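PDB 3NA7: HP0958 from Helicobacter pylori, which takes part in flagellar biogenesis, probably as a flagellar-export chaperone and a post-transcriptional regulator, combining a coiled-coil hairpin with a zinc ribbon. Local coordinates for residues 6-10 and 172-178; 12-17 and 165-170; 19-24 and 158-163; 184-188 and 227-231. All coordinates share one frame; numbering follows the deposited sequence.

Overall arrangement
All four contacts cluster at one end of the elongated chain, where the coiled-coil hairpin meets the zinc-ribbon region. Contacts 1, 2 and 3 follow one another down helix 4-22, their centres about 10 and 11 Å apart in turn. The partner of contacts 2 and 3 is the last part of helix 91-171, and that of contact 1 is the turn into helix 175-188. Along the chain they are nested, contact 3 inside contact 2 and contact 2 inside contact 1. Contact 4 comes afterwards in the sequence and ties helix 175-188 to the zinc-binding loop, its centre about 16 Å from that of contact 1. Helix 175-188 thus joins hairpin and metal site.

Contact 1: residues 6-10 and 172-178; sequences HLKQL and KTEPKIY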
loop_
_atom_site.group_PDB
_atom_site.type_symbol
_atom_site.label_atom_id
_atom_site.label_comp_id
_atom_site.label_asym_id
_atom_site.label_seq_id
_atom_site.Cartn_x
_atom_site.Cartn_y
_atom_site.Cartn_z
ATOM N N HIS A 6 -22.469 14.071 35.669
ATOM C CA HIS A 6 -22.078 14.524 34.341
ATOM C C HIS A 6 -20.931 13.658 33.815
ATOM O O HIS A 6 -20.931 13.254 32.645
ATOM C CB HIS A 6 -21.720 16.011 34.341
ATOM C CG HIS A 6 -22.882 16.913 34.641
ATOM N ND1 HIS A 6 -22.731 18.168 35.197
ATOM C CD2 HIS A 6 -24.215 16.737 34.473
ATOM C CE1 HIS A 6 -23.919 18.727 35.352
ATOM N NE2 HIS A 6 -24.837 17.879 34.922
ATOM N N LEU A 7 -19.991 13.345 34.707
ATOM C CA LEU A 7 -18.892 12.417 34.436
ATOM C C LEU A 7 -19.391 11.044 33.991
ATOM O O LEU A 7 -18.937 10.508 32.977
ATOM C CB LEU A 7 -18.014 12.289 35.679
ATOM C CG LEU A 7 -16.746 11.441 35.653
ATOM C CD1 LEU A 7 -15.627 12.167 34.912
ATOM C CD2 LEU A 7 -16.313 11.157 37.082
ATOM N N LYS A 8 -20.340 10.494 34.742
ATOM C CA LYS A 8 -20.990 9.233 34.381
ATOM C C LYS A 8 -21.589 9.314 32.983
ATOM O O LYS A 8 -21.409 8.407 32.178
ATOM C CB LYS A 8 -22.068 8.844 35.411
ATOM C CG LYS A 8 -22.776 7.520 35.118
ATOM C CD LYS A 8 -23.448 6.900 36.358
ATOM C CE LYS A 8 -23.785 5.408 36.096
ATOM N NZ LYS A 8 -24.431 4.691 37.257
ATOM N N GLN A 9 -22.289 10.408 32.702
ATOM C CA GLN A 9 -22.952 10.596 31.411
ATOM C C GLN A 9 -21.996 10.600 30.235
ATOM O O GLN A 9 -22.298 10.018 29.214
ATOM C CB GLN A 9 -23.796 11.865 31.409
ATOM C CG GLN A 9 -25.236 11.614 31.810
ATOM C CD GLN A 9 -26.015 12.905 31.977
ATOM O OE1 GLN A 9 -25.621 13.788 32.740
ATOM N NE2 GLN A 9 -27.139 13.011 31.275
ATOM N N LEU A 10 -20.848 11.249 30.405
ATOM C CA LEU A 10 -19.793 11.318 29.395
ATOM C C LEU A 10 -19.053 10.002 29.235
ATOM O O LEU A 10 -18.602 9.678 28.125
ATOM C CB LEU A 10 -18.773 12.409 29.745
ATOM C CG LEU A 10 -19.285 13.851 29.749
ATOM C CD1 LEU A 10 -18.127 14.850 29.721
ATOM C CD2 LEU A 10 -20.193 14.080 28.570
ATOM N N LYS A 172 -30.099 13.656 26.675
ATOM C CA LYS A 172 -30.284 13.749 28.121
ATOM C C LYS A 172 -29.117 14.442 28.823
ATOM O O LYS A 172 -29.119 14.533 30.043
ATOM C CB LYS A 172 -30.439 12.359 28.768
ATOM C CG LYS A 172 -31.533 11.444 28.247
ATOM C CD LYS A 172 -31.477 10.140 29.040
ATOM C CE LYS A 172 -31.842 8.902 28.206
ATOM N NZ LYS A 172 -33.300 8.808 27.870
ATOM N N THR A 173 -28.113 14.898 28.077
ATOM C CA THR A 173 -26.893 15.473 28.688
ATOM C C THR A 173 -26.893 17.007 28.622
ATOM O O THR A 173 -27.198 17.584 27.586
ATOM C CB THR A 173 -25.595 14.950 28.007
ATOM O OG1 THR A 173 -25.648 13.526 27.884
ATOM C CG2 THR A 173 -24.395 15.307 28.807
ATOM N N GLU A 174 -26.555 17.655 29.735
ATOM C CA GLU A 174 -26.431 19.109 29.782
ATOM C C GLU A 174 -25.599 19.575 28.568
ATOM O O GLU A 174 -24.472 19.102 28.364
ATOM C CB GLU A 174 -25.778 19.520 31.096
ATOM C CG GLU A 174 -25.625 21.019 31.303
ATOM C CD GLU A 174 -26.787 21.643 32.054
ATOM O OE1 GLU A 174 -27.208 21.034 33.058
ATOM O OE2 GLU A 174 -27.268 22.739 31.649
ATOM N N PRO A 175 -26.158 20.479 27.746
ATOM C CA PRO A 175 -25.472 20.831 26.499
ATOM C C PRO A 175 -24.061 21.335 26.717
ATOM O O PRO A 175 -23.158 20.952 25.961
ATOM C CB PRO A 175 -26.375 21.894 25.892
ATOM C CG PRO A 175 -27.751 21.481 26.370
ATOM C CD PRO A 175 -27.504 21.075 27.810
ATOM N N LYS A 176 -23.849 22.117 27.771
ATOM C CA LYS A 176 -22.495 22.569 28.119
ATOM C C LYS A 176 -21.500 21.433 28.407
ATOM O O LYS A 176 -20.322 21.569 28.123
ATOM C CB LYS A 176 -22.517 23.533 29.309
ATOM C CG LYS A 176 -22.585 22.874 30.694
ATOM C CD LYS A 176 -21.873 23.710 31.748
ATOM C CE LYS A 176 -21.540 22.895 33.015
ATOM N NZ LYS A 176 -22.622 22.928 34.038
ATOM N N ILE A 177 -21.975 20.347 29.015
ATOM C CA ILE A 177 -21.134 19.217 29.401
ATOM C C ILE A 177 -20.702 18.419 28.153
ATOM O O ILE A 177 -19.534 18.038 28.002
ATOM C CB ILE A 177 -21.918 18.271 30.350
ATOM C CG1 ILE A 177 -22.159 18.923 31.741
ATOM C CG2 ILE A 177 -21.245 16.905 30.449
ATOM C CD1 ILE A 177 -20.899 19.231 32.558
ATOM N N TYR A 178 -21.676 18.168 27.283
ATOM C CA TYR A 178 -21.466 17.517 26.018
ATOM C C TYR A 178 -20.419 18.238 25.165
ATOM O O TYR A 178 -19.508 17.598 24.621
ATOM C CB TYR A 178 -22.793 17.491 25.307
ATOM C CG TYR A 178 -22.738 17.045 23.889
ATOM C CD1 TYR A 178 -22.314 15.764 23.536
ATOM C CD2 TYR A 178 -23.171 17.897 22.891
ATOM C CE1 TYR A 178 -22.311 15.365 22.201
ATOM C CE2 TYR A 178 -23.162 17.532 21.598
ATOM C CZ TYR A 178 -22.737 16.278 21.241
ATOM O OH TYR A 178 -22.770 15.993 19.899
#
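The imidazole of H6 carries I177 on one face: CG1 sits over the ring at 3.8 Å from its centroid, 21° off the normal, a CH-pi contact displaced toward the rim. At the ring's edge, in its plane, lies the amide oxygen OE1 of Q9, one helical turn further on. CD1 of I177 comes within 3.4 Å of H6 ND1, so both atoms of the longer isoleucine arm are spent on the histidine. The other branch, CG2, stands anti to the backbone N because CG1 takes the place beside it (chi1 -70°), and this turns CG2 toward L10, whose CD2 it meets at 3.6 Å. A branched side chain suits this place, since its two arms serve two neighbours on the facing helix. L10 is buried and also packs against I231 and M222.

Q9 adds the polar link. Its extended chain brings NE2 to the carbonyl oxygen of K172 at 2.8 Å, but the N-H...O angle of 128° makes this a weak bond. The acceptor belongs to the turn between helix 91-171 and helix 175-188, where T173 OG1 in turn bonds back to the carbonyl of L169. H6 ND1 has its own partner in the carbonyl of G2. Since a carbonyl can only accept, ND1 presumably carries a proton there, and the ring is held by that bond at its rim and by hydrocarbon over its face. The contact therefore rests chiefly on apolar packing, with a single weak amide hydrogen bond tying helix 4-22 to the turn.

Contact 2: residues 12-17 and 165-170; sequences EISHLD and KKEDLV
L16 and L169 form the tight centre of this contact, CD1 of the first meeting CD2 of the second at 3.6 Å with the two side chains crossing at about a right angle. I13 flanks them: its CG1 slides past L169 CB at 3.9 Å, and its CG2, held anti to the backbone N by a chi1 of -64°, lies against the aliphatic part of K166. That lysine runs fully extended across the isoleucine to D17, where NZ forms a salt bridge with OD1 at 2.8 Å, using the syn lone pair, and a weaker bond with OD2. The ion pair is buried on this flank, and D17 OD2 has a second partner in the hydroxyl of Y181 on helix 175-188, which covers this side. A long lysine fits here because its methylenes pack while its ammonium travels on to the acid.

The opposite flank is looser and faces solvent. There E12 contributes little more than its CB, 3.6 Å from L169 CD2, and K165 crosses L16 squarely, CB lying 3.8 Å from L16 CD1. Both residues are exposed and touch the leucines mainly through hydrocarbon, though K165 NZ also nears L16 CD2. With local axes 9.8 Å apart at 161°, leucines and isoleucine inside and charged residues alongside, this is the layout of an antiparallel coiled coil, the hairpin domain of this protein.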
loop_
_atom_site.group_PDB
_atom_site.type_symbol
_atom_site.label_atom_id
_atom_site.label_comp_id
_atom_site.label_asym_id
_atom_site.label_seq_id
_atom_site.Cartn_x
_atom_site.Cartn_y
_atom_site.Cartn_z
ATOM N N GLU A 12 -20.491 6.971 29.649
ATOM C CA GLU A 12 -21.386 6.196 28.771
ATOM C C GLU A 12 -21.264 6.634 27.312
ATOM O O GLU A 12 -21.149 5.791 26.437
ATOM C CB GLU A 12 -22.860 6.280 29.178
ATOM C CG GLU A 12 -23.166 6.042 30.650
ATOM C CD GLU A 12 -24.616 5.642 30.888
ATOM O OE1 GLU A 12 -24.934 4.437 30.738
ATOM O OE2 GLU A 12 -25.428 6.526 31.238
ATOM N N ILE A 13 -21.289 7.941 27.041
ATOM C CA ILE A 13 -21.231 8.394 25.655
ATOM C C ILE A 13 -19.898 8.018 24.996
ATOM O O ILE A 13 -19.887 7.566 23.860
ATOM C CB ILE A 13 -21.505 9.915 25.500
ATOM C CG1 ILE A 13 -22.934 10.247 25.939
ATOM C CG2 ILE A 13 -21.290 10.370 24.031
ATOM C CD1 ILE A 13 -23.084 11.654 26.481
ATOM N N SER A 14 -18.794 8.211 25.720
ATOM C CA SER A 14 -17.452 7.988 25.190
ATOM C C SER A 14 -17.226 6.519 24.875
ATOM O O SER A 14 -16.455 6.192 23.969
ATOM C CB SER A 14 -16.378 8.468 26.167
ATOM O OG SER A 14 -16.191 7.532 27.225
ATOM N N HIS A 15 -17.897 5.639 25.609
ATOM C CA HIS A 15 -17.838 4.214 25.290
ATOM C C HIS A 15 -18.556 3.855 23.994
ATOM O O HIS A 15 -18.107 2.961 23.263
ATOM C CB HIS A 15 -18.295 3.332 26.469
ATOM C CG HIS A 15 -17.228 3.126 27.498
ATOM N ND1 HIS A 15 -17.437 3.337 28.846
ATOM C CD2 HIS A 15 -15.927 2.767 27.369
ATOM C CE1 HIS A 15 -16.311 3.115 29.500
ATOM N NE2 HIS A 15 -15.381 2.761 28.629
ATOM N N LEU A 16 -19.665 4.536 23.715
ATOM C CA LEU A 16 -20.385 4.327 22.453
ATOM C C LEU A 16 -19.602 4.906 21.269
ATOM O O LEU A 16 -19.623 4.344 20.182
ATOM C CB LEU A 16 -21.786 4.932 22.500
ATOM C CG LEU A 16 -22.796 4.365 23.505
ATOM C CD1 LEU A 16 -24.086 5.133 23.387
ATOM C CD2 LEU A 16 -23.066 2.893 23.287
ATOM N N ASP A 17 -18.905 6.019 21.477
ATOM C CA ASP A 17 -18.006 6.536 20.449
ATOM C C ASP A 17 -16.889 5.536 20.121
ATOM O O ASP A 17 -16.590 5.316 18.954
ATOM C CB ASP A 17 -17.422 7.890 20.840
ATOM C CG ASP A 17 -18.382 9.049 20.565
ATOM O OD1 ASP A 17 -19.164 8.997 19.589
ATOM O OD2 ASP A 17 -18.354 10.030 21.338
ATOM N N LYS A 165 -28.238 5.175 19.782
ATOM C CA LYS A 165 -28.107 5.131 21.253
ATOM C C LYS A 165 -27.399 6.365 21.778
ATOM O O LYS A 165 -27.770 6.899 22.820
ATOM C CB LYS A 165 -27.315 3.892 21.725
ATOM C CG LYS A 165 -28.135 2.598 21.910
ATOM C CD LYS A 165 -27.234 1.377 22.253
ATOM C CE LYS A 165 -26.776 1.344 23.729
ATOM N NZ LYS A 165 -25.828 0.209 24.017
ATOM N N LYS A 166 -26.360 6.795 21.060
ATOM C CA LYS A 166 -25.629 8.001 21.404
ATOM C C LYS A 166 -26.565 9.222 21.379
ATOM O O LYS A 166 -26.534 10.039 22.308
ATOM C CB LYS A 166 -24.425 8.213 20.477
ATOM C CG LYS A 166 -23.528 9.387 20.897
ATOM C CD LYS A 166 -22.539 9.812 19.800
ATOM C CE LYS A 166 -21.870 11.109 20.213
ATOM N NZ LYS A 166 -20.611 11.373 19.503
ATOM N N GLU A 167 -27.402 9.318 20.341
ATOM C CA GLU A 167 -28.360 10.410 20.218
ATOM C C GLU A 167 -29.202 10.478 21.491
ATOM O O GLU A 167 -29.285 11.532 22.128
ATOM C CB GLU A 167 -29.269 10.229 18.998
ATOM C CG GLU A 167 -28.566 10.337 17.644
ATOM C CD GLU A 167 -29.502 10.129 16.459
ATOM O OE1 GLU A 167 -30.268 9.143 16.443
ATOM O OE2 GLU A 167 -29.475 10.956 15.535
ATOM N N ASP A 168 -29.793 9.337 21.858
ATOM C CA ASP A 168 -30.628 9.213 23.053
ATOM C C ASP A 168 -29.893 9.661 24.301
ATOM O O ASP A 168 -30.429 10.469 25.061
ATOM C CB ASP A 168 -31.143 7.781 23.222
ATOM C CG ASP A 168 -32.130 7.376 22.137
ATOM O OD1 ASP A 168 -32.735 8.269 21.502
ATOM O OD2 ASP A 168 -32.310 6.150 21.917
ATOM N N LEU A 169 -28.664 9.184 24.495
ATOM C CA LEU A 169 -27.840 9.639 25.632
ATOM C C LEU A 169 -27.478 11.145 25.602
ATOM O O LEU A 169 -27.509 11.817 26.635
ATOM C CB LEU A 169 -26.574 8.791 25.786
ATOM C CG LEU A 169 -26.554 7.384 26.439
ATOM C CD1 LEU A 169 -27.570 6.356 25.868
ATOM C CD2 LEU A 169 -25.129 6.806 26.381
ATOM N N VAL A 170 -27.135 11.671 24.426
ATOM C CA VAL A 170 -26.674 13.065 24.301
ATOM C C VAL A 170 -27.830 14.022 24.614
ATOM O O VAL A 170 -27.644 15.044 25.248
ATOM C CB VAL A 170 -26.135 13.383 22.885
ATOM C CG1 VAL A 170 -26.014 14.895 22.701
ATOM C CG2 VAL A 170 -24.772 12.705 22.643
#

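Contact 3: residues 19-24 and 158-163; sequences EIDSLE and TQQIIF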
loop_
_atom_site.group_PDB
_atom_site.type_symbol
_atom_site.label_atom_id
_atom_site.label_comp_id
_atom_site.label_asym_id
_atom_site.label_seq_id
_atom_site.Cartn_x
_atom_site.Cartn_y
_atom_site.Cartn_z
ATOM N N GLU A 19 -16.988 2.306 20.594
ATOM C CA GLU A 19 -17.630 1.184 19.900
ATOM C C GLU A 19 -17.728 1.438 18.415
ATOM O O GLU A 19 -17.302 0.614 17.613
ATOM C CB GLU A 19 -19.028 0.899 20.449
ATOM C CG GLU A 19 -19.041 0.122 21.756
ATOM C CD GLU A 19 -20.355 -0.640 21.979
ATOM O OE1 GLU A 19 -20.557 -1.735 21.375
ATOM O OE2 GLU A 19 -21.178 -0.143 22.774
ATOM N N ILE A 20 -18.307 2.576 18.044
ATOM C CA ILE A 20 -18.398 2.967 16.645
ATOM C C ILE A 20 -17.030 2.938 15.966
ATOM O O ILE A 20 -16.889 2.366 14.893
ATOM C CB ILE A 20 -19.072 4.335 16.461
ATOM C CG1 ILE A 20 -20.531 4.239 16.907
ATOM C CG2 ILE A 20 -18.933 4.804 14.989
ATOM C CD1 ILE A 20 -21.305 5.519 16.961
ATOM N N ASP A 21 -16.016 3.488 16.621
ATOM C CA ASP A 21 -14.687 3.543 16.024
ATOM C C ASP A 21 -13.942 2.223 15.925
ATOM O O ASP A 21 -13.206 2.024 14.971
ATOM C CB ASP A 21 -13.805 4.538 16.762
ATOM C CG ASP A 21 -13.822 5.907 16.115
ATOM O OD1 ASP A 21 -13.151 6.073 15.056
ATOM O OD2 ASP A 21 -14.498 6.807 16.672
ATOM N N SER A 22 -14.088 1.368 16.942
ATOM C CA SER A 22 -13.279 0.152 17.092
ATOM C C SER A 22 -13.812 -0.979 16.206
ATOM O O SER A 22 -13.210 -2.059 16.100
ATOM C CB SER A 22 -13.209 -0.275 18.566
ATOM O OG SER A 22 -14.408 -0.913 18.968
ATOM N N LEU A 23 -14.938 -0.692 15.566
ATOM C CA LEU A 23 -15.508 -1.521 14.533
ATOM C C LEU A 23 -14.943 -1.231 13.168
ATOM O O LEU A 23 -15.238 -1.941 12.194
ATOM C CB LEU A 23 -17.029 -1.341 14.508
ATOM C CG LEU A 23 -17.762 -2.054 15.655
ATOM C CD1 LEU A 23 -19.201 -1.579 15.749
ATOM C CD2 LEU A 23 -17.712 -3.599 15.522
ATOM N N GLU A 24 -14.142 -0.178 13.064
ATOM C CA GLU A 24 -13.476 0.131 11.790
ATOM C C GLU A 24 -12.397 -0.886 11.410
ATOM O O GLU A 24 -12.333 -1.305 10.254
ATOM C CB GLU A 24 -12.908 1.541 11.793
ATOM C CG GLU A 24 -13.979 2.635 11.677
ATOM C CD GLU A 24 -14.939 2.406 10.512
ATOM O OE1 GLU A 24 -14.467 2.110 9.375
ATOM O OE2 GLU A 24 -16.166 2.512 10.757
ATOM N N THR A 158 -24.859 -2.023 12.677
ATOM C CA THR A 158 -24.514 -1.937 14.098
ATOM C C THR A 158 -23.983 -0.528 14.491
ATOM O O THR A 158 -24.335 -0.006 15.552
ATOM C CB THR A 158 -23.559 -3.070 14.576
ATOM O OG1 THR A 158 -24.127 -4.348 14.263
ATOM C CG2 THR A 158 -23.386 -3.022 16.084
ATOM N N GLN A 159 -23.150 0.087 13.657
ATOM C CA GLN A 159 -22.637 1.412 13.999
ATOM C C GLN A 159 -23.779 2.420 14.058
ATOM O O GLN A 159 -23.777 3.273 14.919
ATOM C CB GLN A 159 -21.504 1.871 13.073
ATOM C CG GLN A 159 -20.217 1.022 13.206
ATOM C CD GLN A 159 -19.130 1.433 12.203
ATOM O OE1 GLN A 159 -19.274 1.239 10.993
ATOM N NE2 GLN A 159 -18.039 2.007 12.709
ATOM N N GLN A 160 -24.772 2.280 13.174
ATOM C CA GLN A 160 -25.941 3.144 13.192
ATOM C C GLN A 160 -26.770 2.968 14.478
ATOM O O GLN A 160 -27.124 3.959 15.129
ATOM C CB GLN A 160 -26.790 2.928 11.943
ATOM C CG GLN A 160 -26.010 3.138 10.655
ATOM C CD GLN A 160 -26.877 3.141 9.410
ATOM O OE1 GLN A 160 -27.473 4.166 9.053
ATOM N NE2 GLN A 160 -26.925 2.005 8.721
ATOM N N ILE A 161 -27.058 1.712 14.847
ATOM C CA ILE A 161 -27.698 1.409 16.124
ATOM C C ILE A 161 -26.901 2.030 17.277
ATOM O O ILE A 161 -27.489 2.648 18.139
ATOM C CB ILE A 161 -27.915 -0.128 16.340
ATOM C CG1 ILE A 161 -29.023 -0.659 15.422
ATOM C CG2 ILE A 161 -28.253 -0.451 17.821
ATOM C CD1 ILE A 161 -28.811 -2.137 14.975
ATOM N N ILE A 162 -25.580 1.874 17.299
ATOM C CA ILE A 162 -24.773 2.527 18.341
ATOM C C ILE A 162 -24.983 4.068 18.301
ATOM O O ILE A 162 -25.284 4.669 19.326
ATOM C CB ILE A 162 -23.277 2.130 18.296
ATOM C CG1 ILE A 162 -23.107 0.595 18.493
ATOM C CG2 ILE A 162 -22.499 2.841 19.391
ATOM C CD1 ILE A 162 -21.757 0.010 17.980
ATOM N N PHE A 163 -24.908 4.680 17.121
ATOM C CA PHE A 163 -25.122 6.117 17.013
ATOM C C PHE A 163 -26.519 6.558 17.503
ATOM O O PHE A 163 -26.638 7.523 18.241
ATOM C CB PHE A 163 -24.845 6.639 15.596
ATOM C CG PHE A 163 -24.773 8.133 15.530
ATOM C CD1 PHE A 163 -23.598 8.804 15.885
ATOM C CD2 PHE A 163 -25.889 8.875 15.159
ATOM C CE1 PHE A 163 -23.542 10.193 15.853
ATOM C CE2 PHE A 163 -25.847 10.273 15.118
ATOM C CZ PHE A 163 -24.676 10.927 15.466
#
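Q159, I20 and I162 carry this contact. Q159 crosses from helix 91-171 on an extended chain, CG placed beside its backbone N (chi1 -66°), and delivers its amide nitrogen to two acceptors on the facing segment. One is the carboxylate oxygen OE2 of E24, at 2.8 Å from NE2 with a nearly straight angle of 166°; it lies in the amide plane but is approached on its anti side, 22° out of the carboxylate plane. The other is the backbone oxygen of I20; the modelled 2.5 Å from NE2 is unusually short, so the exact length is doubtful. Helix 4-22 gives way to helix 24-85 here: E24 N bonds to the carbonyl of D21 rather than that of I20, and the glutamine serves the latter instead.

Beside this polar grip, I20 and I162 slide past each other in opposite directions. I20 CG1 presses on I162 CG2 at 3.5 Å, closer than carbons usually pack, while I20 CD1 continues to the edge of the F163 ring and its CB. The other branch of I20, CG2, lies against Q159 NE2. The other arm of I162 meets L23 tip to tip, the two CD1 atoms 3.7 Å apart, and the same L23 atom also lies against Q159 CG. Beta-branched isoleucines suit a place where each must fill two directions at once.

Glutamine offers two N-H groups on one atom, and both acceptors lie at that nitrogen, which fixes which way round the amide sits. The negative carboxylate is probably a stronger acceptor than a neutral group would be, and further polarises the N-H, in a link made at a rather exposed surface.

Contact 4: residues 184-188 and 227-231; sequences IRRWA and YCGRI. With ZN (zinc ion), chain B.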
loop_
_atom_site.group_PDB
_atom_site.type_symbol
_atom_site.label_atom_id
_atom_site.label_comp_id
_atom_site.label_asym_id
_atom_site.label_seq_id
_atom_site.Cartn_x
_atom_site.Cartn_y
_atom_site.Cartn_z
ATOM N N ILE A 184 -12.836 18.599 23.382
ATOM C CA ILE A 184 -11.648 17.779 23.624
ATOM C C ILE A 184 -11.529 16.627 22.625
ATOM O O ILE A 184 -10.435 16.301 22.153
ATOM C CB ILE A 184 -11.527 17.352 25.123
ATOM C CG1 ILE A 184 -11.024 18.556 25.940
ATOM C CG2 ILE A 184 -10.594 16.129 25.268
ATOM C CD1 ILE A 184 -11.622 18.744 27.348
ATOM N N ARG A 185 -12.661 16.031 22.277
ATOM C CA ARG A 185 -12.676 14.905 21.346
ATOM C C ARG A 185 -12.155 15.259 19.932
ATOM O O ARG A 185 -11.538 14.418 19.245
ATOM C CB ARG A 185 -14.079 14.300 21.292
ATOM C CG ARG A 185 -14.182 13.105 20.388
ATOM C CD ARG A 185 -15.466 12.346 20.596
ATOM N NE ARG A 185 -15.771 11.547 19.409
ATOM C CZ ARG A 185 -16.827 11.714 18.611
ATOM N NH1 ARG A 185 -17.737 12.649 18.856
ATOM N NH2 ARG A 185 -16.981 10.907 17.570
ATOM N N ARG A 186 -12.394 16.501 19.507
ATOM C CA ARG A 186 -11.845 17.013 18.253
ATOM C C ARG A 186 -10.379 16.607 18.066
ATOM O O ARG A 186 -10.024 16.017 17.032
ATOM C CB ARG A 186 -11.980 18.533 18.198
ATOM C CG ARG A 186 -11.705 19.123 16.839
ATOM C CD ARG A 186 -12.063 20.590 16.816
ATOM N NE ARG A 186 -11.476 21.278 15.668
ATOM C CZ ARG A 186 -12.021 21.315 14.452
ATOM N NH1 ARG A 186 -13.175 20.698 14.195
ATOM N NH2 ARG A 186 -11.418 21.982 13.479
ATOM N N TRP A 187 -9.543 16.899 19.067
ATOM C CA TRP A 187 -8.108 16.572 19.006
ATOM C C TRP A 187 -7.738 15.241 19.665
ATOM O O TRP A 187 -6.855 14.539 19.176
ATOM C CB TRP A 187 -7.229 17.717 19.557
ATOM C CG TRP A 187 -7.318 17.927 21.073
ATOM C CD1 TRP A 187 -8.138 18.805 21.735
ATOM C CD2 TRP A 187 -6.552 17.254 22.094
ATOM N NE1 TRP A 187 -7.935 18.711 23.096
ATOM C CE2 TRP A 187 -6.965 17.778 23.342
ATOM C CE3 TRP A 187 -5.554 16.266 22.073
ATOM C CZ2 TRP A 187 -6.430 17.332 24.554
ATOM C CZ3 TRP A 187 -5.013 15.833 23.286
ATOM C CH2 TRP A 187 -5.463 16.355 24.503
ATOM N N ALA A 188 -8.397 14.896 20.770
ATOM C CA ALA A 188 -7.970 13.750 21.584
ATOM C C ALA A 188 -8.642 12.425 21.210
ATOM O O ALA A 188 -8.213 11.357 21.648
ATOM C CB ALA A 188 -8.182 14.059 23.068
ATOM N N TYR A 227 -1.804 19.297 32.068
ATOM C CA TYR A 227 -0.770 19.244 31.027
ATOM C C TYR A 227 -1.337 19.115 29.625
ATOM O O TYR A 227 -0.796 19.713 28.684
ATOM C CB TYR A 227 0.241 18.131 31.296
ATOM C CG TYR A 227 0.617 17.990 32.757
ATOM C CD1 TYR A 227 1.215 19.048 33.453
ATOM C CD2 TYR A 227 0.361 16.816 33.445
ATOM C CE1 TYR A 227 1.555 18.928 34.803
ATOM C CE2 TYR A 227 0.703 16.683 34.798
ATOM C CZ TYR A 227 1.304 17.739 35.467
ATOM O OH TYR A 227 1.653 17.606 36.797
ATOM N N CYS A 228 -2.431 18.370 29.464
ATOM C CA CYS A 228 -2.942 18.117 28.106
ATOM C C CYS A 228 -4.412 18.432 27.864
ATOM O O CYS A 228 -4.822 18.538 26.722
ATOM C CB CYS A 228 -2.679 16.669 27.689
ATOM S SG CYS A 228 -3.688 15.581 28.643
ATOM N N GLY A 229 -5.206 18.555 28.917
ATOM C CA GLY A 229 -6.578 19.053 28.771
ATOM C C GLY A 229 -7.639 17.971 28.840
ATOM O O GLY A 229 -8.827 18.268 28.871
ATOM N N ARG A 230 -7.210 16.710 28.863
ATOM C CA ARG A 230 -8.133 15.583 28.944
ATOM C C ARG A 230 -8.980 15.595 30.232
ATOM O O ARG A 230 -8.579 16.176 31.245
ATOM C CB ARG A 230 -7.333 14.276 28.844
ATOM C CG ARG A 230 -6.695 14.053 27.477
ATOM C CD ARG A 230 -5.865 12.783 27.454
ATOM N NE ARG A 230 -5.499 12.406 26.094
ATOM C CZ ARG A 230 -4.346 12.727 25.516
ATOM N NH1 ARG A 230 -3.424 13.419 26.181
ATOM N NH2 ARG A 230 -4.095 12.339 24.279
ATOM N N ILE A 231 -10.144 14.948 30.177
ATOM C CA ILE A 231 -10.943 14.683 31.358
ATOM C C ILE A 231 -10.355 13.489 32.136
ATOM O O ILE A 231 -10.020 12.459 31.542
ATOM C CB ILE A 231 -12.406 14.382 30.993
ATOM C CG1 ILE A 231 -13.056 15.594 30.329
ATOM C CG2 ILE A 231 -13.206 13.964 32.237
ATOM C CD1 ILE A 231 -14.293 15.235 29.522
HETATM ZN ZN ZN B . -2.677 14.581 30.637
#
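The zinc knuckle of the C4 zinc ribbon is what helix 175-188 touches here: C228 binds the zinc ion through SG at 2.5 Å, together with C201, C204 and C225, and the residues just after it meet W187 and I184. The indole of W187 points its six-membered ring at the knuckle, with CZ2 modelled 3.0 Å from the carbonyl oxygen of C228, a close contact of uncertain exact length and not a hydrogen bond, and CH2 4.2 Å from that cysteine's CB. Its CG lies between the backbone N and the carbonyl carbon (chi1 70°), the crowded position in a helix, and this folds the ring back so that A188 CB packs over one of its faces.

I184 reaches the next residue, its CD1 standing 3.2 Å from the carbonyl oxygen of G229. Glycine suits this turn: its phi of 103° is one that other residues adopt with difficulty, and W187 approaches closely from the helix side. R230 then sends an extended chain past the tryptophan. CZ3 of W187 lies over one face of the guanidinium, 3.7 Å from NH2, but the two planes stand 70° apart, so the groups do not stack in parallel.

The guanidinium is further held by a bond from NE to the hydroxyl of T191. Its NH1 turns back to C228 SG, a weak hydrogen bond of 3.3 Å to the metal-bound sulfur. A positive group beside a thiolate would be expected to temper the negative charge of the four-cysteine site, so that R230, steadied by T191 and W187, probably acts as a second-shell residue to the zinc.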